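Long-range contact in neurogenic locus protein delta (Drosophila melanogaster, PDB 7ALK), which acts as a ligand for the Notch receptor and is required for the correct separation of neural and epidermal cell lineages: residues C60-E72 / K86-W100. Numbering follows the deposited sequence.
With NAG (2-acetamido-2-deoxy-beta-D-glucopyranose), chain B; BMA (beta-D-mannopyranose), chain C.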
loop_
_atom_site.group_PDB
_atom_site.type_symbol
_atom_site.label_atom_id
_atom_site.label_comp_id
_atom_site.label_asym_id
_atom_site.label_seq_id
_atom_site.Cartn_x
_atom_site.Cartn_y
_atom_site.Cartn_z
ATOM N N CYS A 60 -0.554 -17.328 5.667
ATOM C CA CYS A 60 -0.423 -15.951 5.195
ATOM C C CYS A 60 -1.814 -15.331 5.178
ATOM O O CYS A 60 -2.567 -15.456 4.211
ATOM C CB CYS A 60 0.225 -15.908 3.816
ATOM S SG CYS A 60 1.792 -16.802 3.681
ATOM N N THR A 61 -2.160 -14.648 6.272
ATOM C CA THR A 61 -3.519 -14.139 6.429
ATOM C C THR A 61 -3.828 -13.008 5.454
ATOM O O THR A 61 -4.991 -12.817 5.082
ATOM C CB THR A 61 -3.744 -13.671 7.867
ATOM O OG1 THR A 61 -3.087 -12.413 8.070
ATOM C CG2 THR A 61 -3.189 -14.692 8.852
ATOM N N TYR A 62 -2.817 -12.250 5.032
ATOM C CA TYR A 62 -3.053 -11.154 4.099
ATOM C C TYR A 62 -2.904 -11.578 2.642
ATOM O O TYR A 62 -3.720 -11.186 1.802
ATOM C CB TYR A 62 -2.107 -9.988 4.393
ATOM C CG TYR A 62 -2.358 -9.286 5.709
ATOM C CD1 TYR A 62 -3.277 -8.247 5.798
ATOM C CD2 TYR A 62 -1.670 -9.654 6.859
ATOM C CE1 TYR A 62 -3.506 -7.598 6.996
ATOM C CE2 TYR A 62 -1.893 -9.010 8.062
ATOM C CZ TYR A 62 -2.812 -7.985 8.125
ATOM O OH TYR A 62 -3.037 -7.342 9.320
ATOM N N GLY A 63 -1.881 -12.360 2.318
ATOM C CA GLY A 63 -1.684 -12.770 0.941
ATOM C C GLY A 63 -0.448 -13.633 0.796
ATOM O O GLY A 63 0.459 -13.614 1.634
ATOM N N ASP A 64 -0.432 -14.395 -0.308
ATOM C CA ASP A 64 0.671 -15.288 -0.678
ATOM C C ASP A 64 0.909 -15.080 -2.176
ATOM O O ASP A 64 0.470 -15.870 -3.015
ATOM C CB ASP A 64 0.348 -16.743 -0.337
ATOM C CG ASP A 64 1.503 -17.687 -0.623
ATOM O OD1 ASP A 64 2.594 -17.211 -1.005
ATOM O OD2 ASP A 64 1.317 -18.912 -0.463
ATOM N N VAL A 65 1.616 -14.003 -2.509
ATOM C CA VAL A 65 1.796 -13.574 -3.892
ATOM C C VAL A 65 3.036 -14.233 -4.482
ATOM O O VAL A 65 4.084 -14.325 -3.831
ATOM C CB VAL A 65 1.887 -12.038 -3.975
ATOM C CG1 VAL A 65 2.163 -11.590 -5.401
ATOM C CG2 VAL A 65 0.604 -11.410 -3.464
ATOM N N ILE A 66 2.915 -14.692 -5.725
ATOM C CA ILE A 66 4.020 -15.275 -6.478
ATOM C C ILE A 66 4.297 -14.378 -7.675
ATOM O O ILE A 66 3.366 -13.960 -8.373
ATOM C CB ILE A 66 3.704 -16.714 -6.926
ATOM C CG1 ILE A 66 4.033 -17.705 -5.811
ATOM C CG2 ILE A 66 4.481 -17.074 -8.178
ATOM C CD1 ILE A 66 3.972 -19.147 -6.254
ATOM N N THR A 67 5.574 -14.084 -7.912
ATOM C CA THR A 67 6.051 -13.193 -8.959
ATOM C C THR A 67 6.629 -13.986 -10.126
ATOM O O THR A 67 7.330 -14.981 -9.912
ATOM C CB THR A 67 7.127 -12.254 -8.409
ATOM O OG1 THR A 67 6.703 -11.729 -7.146
ATOM C CG2 THR A 67 7.375 -11.102 -9.363
ATOM N N PRO A 68 6.352 -13.592 -11.367
ATOM C CA PRO A 68 7.025 -14.221 -12.509
ATOM C C PRO A 68 8.495 -13.828 -12.560
ATOM O O PRO A 68 8.963 -12.957 -11.825
ATOM C CB PRO A 68 6.256 -13.684 -13.720
ATOM C CG PRO A 68 5.661 -12.400 -13.246
ATOM C CD PRO A 68 5.330 -12.620 -11.797
ATOM N N ILE A 69 9.229 -14.495 -13.451
ATOM C CA ILE A 69 10.660 -14.249 -13.608
ATOM C C ILE A 69 10.877 -12.813 -14.070
ATOM O O ILE A 69 10.617 -12.477 -15.230
ATOM C CB ILE A 69 11.301 -15.244 -14.594
ATOM C CG1 ILE A 69 10.943 -16.682 -14.218
ATOM C CG2 ILE A 69 12.811 -15.065 -14.618
ATOM C CD1 ILE A 69 11.634 -17.728 -15.063
ATOM N N LEU A 70 11.357 -11.959 -13.165
ATOM C CA LEU A 70 11.535 -10.545 -13.471
ATOM C C LEU A 70 12.879 -10.235 -14.117
ATOM O O LEU A 70 12.960 -9.314 -14.936
ATOM C CB LEU A 70 11.384 -9.703 -12.201
ATOM C CG LEU A 70 10.046 -9.810 -11.471
ATOM C CD1 LEU A 70 9.944 -8.745 -10.394
ATOM C CD2 LEU A 70 8.887 -9.698 -12.450
ATOM N N GLY A 71 13.928 -10.966 -13.772
ATOM C CA GLY A 71 15.226 -10.675 -14.336
ATOM C C GLY A 71 16.224 -11.779 -14.075
ATOM O O GLY A 71 15.858 -12.898 -13.716
ATOM N N GLU A 72 17.498 -11.441 -14.268
ATOM C CA GLU A 72 18.602 -12.372 -14.078
ATOM C C GLU A 72 19.658 -11.734 -13.188
ATOM O O GLU A 72 20.017 -10.568 -13.378
ATOM C CB GLU A 72 19.227 -12.777 -15.417
ATOM C CG GLU A 72 18.278 -13.492 -16.360
ATOM C CD GLU A 72 18.938 -13.860 -17.672
ATOM O OE1 GLU A 72 19.964 -13.238 -18.015
ATOM O OE2 GLU A 72 18.432 -14.770 -18.360
ATOM N N LYS A 86 5.109 -7.198 -17.363
ATOM C CA LYS A 86 5.122 -8.655 -17.523
ATOM C C LYS A 86 4.045 -9.302 -16.654
ATOM O O LYS A 86 4.229 -10.392 -16.109
ATOM C CB LYS A 86 6.501 -9.250 -17.220
ATOM C CG LYS A 86 6.784 -10.552 -17.956
ATOM C CD LYS A 86 7.777 -11.421 -17.200
ATOM C CE LYS A 86 8.022 -12.731 -17.934
ATOM N NZ LYS A 86 8.747 -13.722 -17.090
ATOM N N GLY A 87 2.907 -8.621 -16.524
ATOM C CA GLY A 87 1.810 -9.092 -15.706
ATOM C C GLY A 87 1.967 -8.862 -14.221
ATOM O O GLY A 87 1.055 -9.208 -13.459
ATOM N N PHE A 88 3.082 -8.285 -13.782
ATOM C CA PHE A 88 3.368 -8.084 -12.369
ATOM C C PHE A 88 3.234 -6.609 -12.013
ATOM O O PHE A 88 3.674 -5.736 -12.768
ATOM C CB PHE A 88 4.773 -8.585 -12.022
ATOM C CG PHE A 88 5.301 -8.055 -10.721
ATOM C CD1 PHE A 88 4.804 -8.522 -9.516
ATOM C CD2 PHE A 88 6.301 -7.096 -10.702
ATOM C CE1 PHE A 88 5.290 -8.039 -8.317
ATOM C CE2 PHE A 88 6.791 -6.609 -9.506
ATOM C CZ PHE A 88 6.284 -7.081 -8.313
ATOM N N THR A 89 2.632 -6.340 -10.859
ATOM C CA THR A 89 2.401 -4.982 -10.383
ATOM C C THR A 89 3.356 -4.664 -9.239
ATOM O O THR A 89 3.461 -5.434 -8.279
ATOM C CB THR A 89 0.952 -4.799 -9.923
ATOM O OG1 THR A 89 0.062 -5.144 -10.990
ATOM C CG2 THR A 89 0.702 -3.355 -9.506
ATOM N N ASN A 90 4.044 -3.531 -9.349
ATOM C CA ASN A 90 4.954 -3.048 -8.315
ATOM C C ASN A 90 4.548 -1.614 -8.010
ATOM O O ASN A 90 4.520 -0.774 -8.933
ATOM C CB ASN A 90 6.410 -3.128 -8.783
ATOM C CG ASN A 90 7.402 -3.059 -7.638
ATOM O OD1 ASN A 90 7.029 -3.132 -6.468
ATOM N ND2 ASN A 90 8.680 -2.923 -7.973
ATOM N N PRO A 91 4.224 -1.270 -6.752
ATOM C CA PRO A 91 4.250 -2.089 -5.532
ATOM C C PRO A 91 3.186 -3.183 -5.469
ATOM O O PRO A 91 2.161 -3.104 -6.147
ATOM C CB PRO A 91 4.008 -1.062 -4.414
ATOM C CG PRO A 91 4.296 0.270 -5.029
ATOM C CD PRO A 91 3.882 0.130 -6.453
ATOM N N ILE A 92 3.444 -4.198 -4.649
ATOM C CA ILE A 92 2.495 -5.278 -4.406
ATOM C C ILE A 92 1.564 -4.849 -3.280
ATOM O O ILE A 92 2.020 -4.366 -2.237
ATOM C CB ILE A 92 3.227 -6.582 -4.053
ATOM C CG1 ILE A 92 4.333 -6.863 -5.071
ATOM C CG2 ILE A 92 2.251 -7.744 -3.994
ATOM C CD1 ILE A 92 5.155 -8.091 -4.755
ATOM N N GLN A 93 0.261 -5.026 -3.482
ATOM C CA GLN A 93 -0.751 -4.531 -2.557
ATOM C C GLN A 93 -1.493 -5.688 -1.905
ATOM O O GLN A 93 -2.026 -6.561 -2.598
ATOM C CB GLN A 93 -1.745 -3.616 -3.272
ATOM C CG GLN A 93 -1.144 -2.319 -3.780
ATOM C CD GLN A 93 -2.198 -1.325 -4.218
ATOM O OE1 GLN A 93 -3.396 -1.602 -4.148
ATOM N NE2 GLN A 93 -1.759 -0.156 -4.672
ATOM N N PHE A 94 -1.532 -5.683 -0.572
ATOM C CA PHE A 94 -2.346 -6.613 0.206
ATOM C C PHE A 94 -3.452 -5.832 0.902
ATOM O O PHE A 94 -3.218 -5.244 1.971
ATOM C CB PHE A 94 -1.495 -7.367 1.233
ATOM C CG PHE A 94 -0.281 -8.031 0.651
ATOM C CD1 PHE A 94 0.915 -7.343 0.527
ATOM C CD2 PHE A 94 -0.333 -9.352 0.239
ATOM C CE1 PHE A 94 2.033 -7.959 -0.004
ATOM C CE2 PHE A 94 0.780 -9.972 -0.291
ATOM C CZ PHE A 94 1.964 -9.275 -0.414
ATOM N N PRO A 95 -4.660 -5.788 0.351
ATOM C CA PRO A 95 -5.725 -4.991 0.963
ATOM C C PRO A 95 -6.374 -5.709 2.138
ATOM O O PRO A 95 -6.255 -6.923 2.310
ATOM C CB PRO A 95 -6.722 -4.807 -0.186
ATOM C CG PRO A 95 -6.568 -6.055 -0.989
ATOM C CD PRO A 95 -5.109 -6.451 -0.885
ATOM N N PHE A 96 -7.071 -4.921 2.954
ATOM C CA PHE A 96 -7.828 -5.443 4.082
ATOM C C PHE A 96 -9.120 -4.651 4.220
ATOM O O PHE A 96 -9.289 -3.586 3.620
ATOM C CB PHE A 96 -7.009 -5.406 5.383
ATOM C CG PHE A 96 -6.343 -4.086 5.654
ATOM C CD1 PHE A 96 -5.067 -3.827 5.181
ATOM C CD2 PHE A 96 -6.978 -3.114 6.409
ATOM C CE1 PHE A 96 -4.447 -2.617 5.436
ATOM C CE2 PHE A 96 -6.362 -1.903 6.670
ATOM C CZ PHE A 96 -5.096 -1.654 6.182
ATOM N N SER A 97 -10.046 -5.192 5.013
ATOM C CA SER A 97 -11.344 -4.565 5.238
ATOM C C SER A 97 -11.625 -4.324 6.715
ATOM O O SER A 97 -12.750 -3.953 7.070
ATOM C CB SER A 97 -12.460 -5.417 4.625
ATOM O OG SER A 97 -12.274 -5.575 3.229
ATOM N N PHE A 98 -10.639 -4.525 7.579
ATOM C CA PHE A 98 -10.770 -4.333 9.016
ATOM C C PHE A 98 -9.850 -3.200 9.458
ATOM O O PHE A 98 -9.174 -2.562 8.646
ATOM C CB PHE A 98 -10.448 -5.628 9.767
ATOM C CG PHE A 98 -9.262 -6.370 9.214
ATOM C CD1 PHE A 98 -7.975 -6.028 9.592
ATOM C CD2 PHE A 98 -9.435 -7.405 8.309
ATOM C CE1 PHE A 98 -6.882 -6.707 9.084
ATOM C CE2 PHE A 98 -8.347 -8.088 7.796
ATOM C CZ PHE A 98 -7.068 -7.737 8.184
ATOM N N SER A 99 -9.831 -2.948 10.763
ATOM C CA SER A 99 -8.905 -1.967 11.311
ATOM C C SER A 99 -7.485 -2.509 11.228
ATOM O O SER A 99 -7.241 -3.677 11.544
ATOM C CB SER A 99 -9.271 -1.640 12.757
ATOM O OG SER A 99 -10.637 -1.283 12.871
ATOM N N TRP A 100 -6.553 -1.670 10.789
ATOM C CA TRP A 100 -5.167 -2.097 10.675
ATOM C C TRP A 100 -4.621 -2.443 12.055
ATOM O O TRP A 100 -4.556 -1.561 12.925
ATOM C CB TRP A 100 -4.311 -1.015 10.025
ATOM C CG TRP A 100 -2.860 -1.374 9.992
ATOM C CD1 TRP A 100 -1.849 -0.765 10.674
ATOM C CD2 TRP A 100 -2.259 -2.442 9.253
ATOM N NE1 TRP A 100 -0.653 -1.382 10.398
ATOM C CE2 TRP A 100 -0.878 -2.416 9.528
ATOM C CE3 TRP A 100 -2.753 -3.416 8.379
ATOM C CZ2 TRP A 100 0.014 -3.327 8.964
ATOM C CZ3 TRP A 100 -1.868 -4.319 7.820
ATOM C CH2 TRP A 100 -0.500 -4.268 8.113
HETATM C C1 NAG B . 8.702 -18.273 -18.528
HETATM C C2 NAG B . 8.166 -17.052 -17.800
HETATM C C3 NAG B . 6.772 -16.715 -18.310
HETATM C C4 NAG B . 6.793 -16.524 -19.824
HETATM C C5 NAG B . 7.497 -17.682 -20.537
HETATM C C6 NAG B . 7.811 -17.356 -21.978
HETATM C C7 NAG B . 7.406 -18.090 -15.682
HETATM C C8 NAG B . 7.567 -18.085 -14.192
HETATM N N2 NAG B . 8.170 -17.218 -16.353
HETATM O O3 NAG B . 6.323 -15.533 -17.657
HETATM O O4 NAG B . 5.463 -16.466 -20.331
HETATM O O5 NAG B . 8.756 -18.005 -19.921
HETATM O O6 NAG B . 8.754 -16.295 -22.067
HETATM O O7 NAG B . 6.626 -18.854 -16.245
HETATM C C1 BMA C . 1.363 -11.326 -20.629
HETATM C C2 BMA C . 0.759 -10.363 -19.594
HETATM C C3 BMA C . -0.494 -9.712 -20.151
HETATM C C4 BMA C . -0.198 -9.071 -21.512
HETATM C C5 BMA C . 0.337 -10.144 -22.475
HETATM C C6 BMA C . 0.708 -9.585 -23.845
HETATM O O2 BMA C . 1.669 -9.304 -19.322
HETATM O O3 BMA C . -1.019 -8.742 -19.244
HETATM O O4 BMA C . -1.375 -8.483 -22.051
HETATM O O5 BMA C . 1.522 -10.719 -21.903
HETATM O O6 BMA C . 2.035 -10.012 -24.173
#
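Tyr62 meets Phe94, Phe98 and Trp100, a worked example of one aromatic side chain bridging two layers of a fold. Its CB rests against CB of Phe94 (4.2 Å), and with CG anti to the carbonyl carbon (chi1 -67°) the ring runs on along the partner segment. CE1 then meets CZ of Phe98, at the edge of that ring, and CZ3 of Trp100; CZ also reaches Trp100 CZ3. Tyr62 OH ends 3.6 Å from Trp100 CZ3, the tyrosine ring and the six-membered ring of Trp100 inclined at 47°. Further along, Val65 CG2 touches Phe94 CE2, while Thr67 CG2 lies over one face of Phe88 in a CH-pi contact, 3.9 Å from the centroid of the Phe88 ring. At the far end the extended Lys86 chain lets NZ donate hydrogen bonds to Ile69 O (2.9 Å) and to O3 of an N-acetylglucosamine (3.1 Å). With an alanine in place of Lys86 the amine is gone, and the tie between loop and glycan would probably weaken. Within the C2-like domain, strand 63-66 borders the four-stranded sheet beside strand 40-48, where Tyr62 and Gly63 form a classic bulge opposite Leu47; strand 92-95, nearly antiparallel to it, faces it through side chains and pairs instead with strand 3-12 of the other sheet.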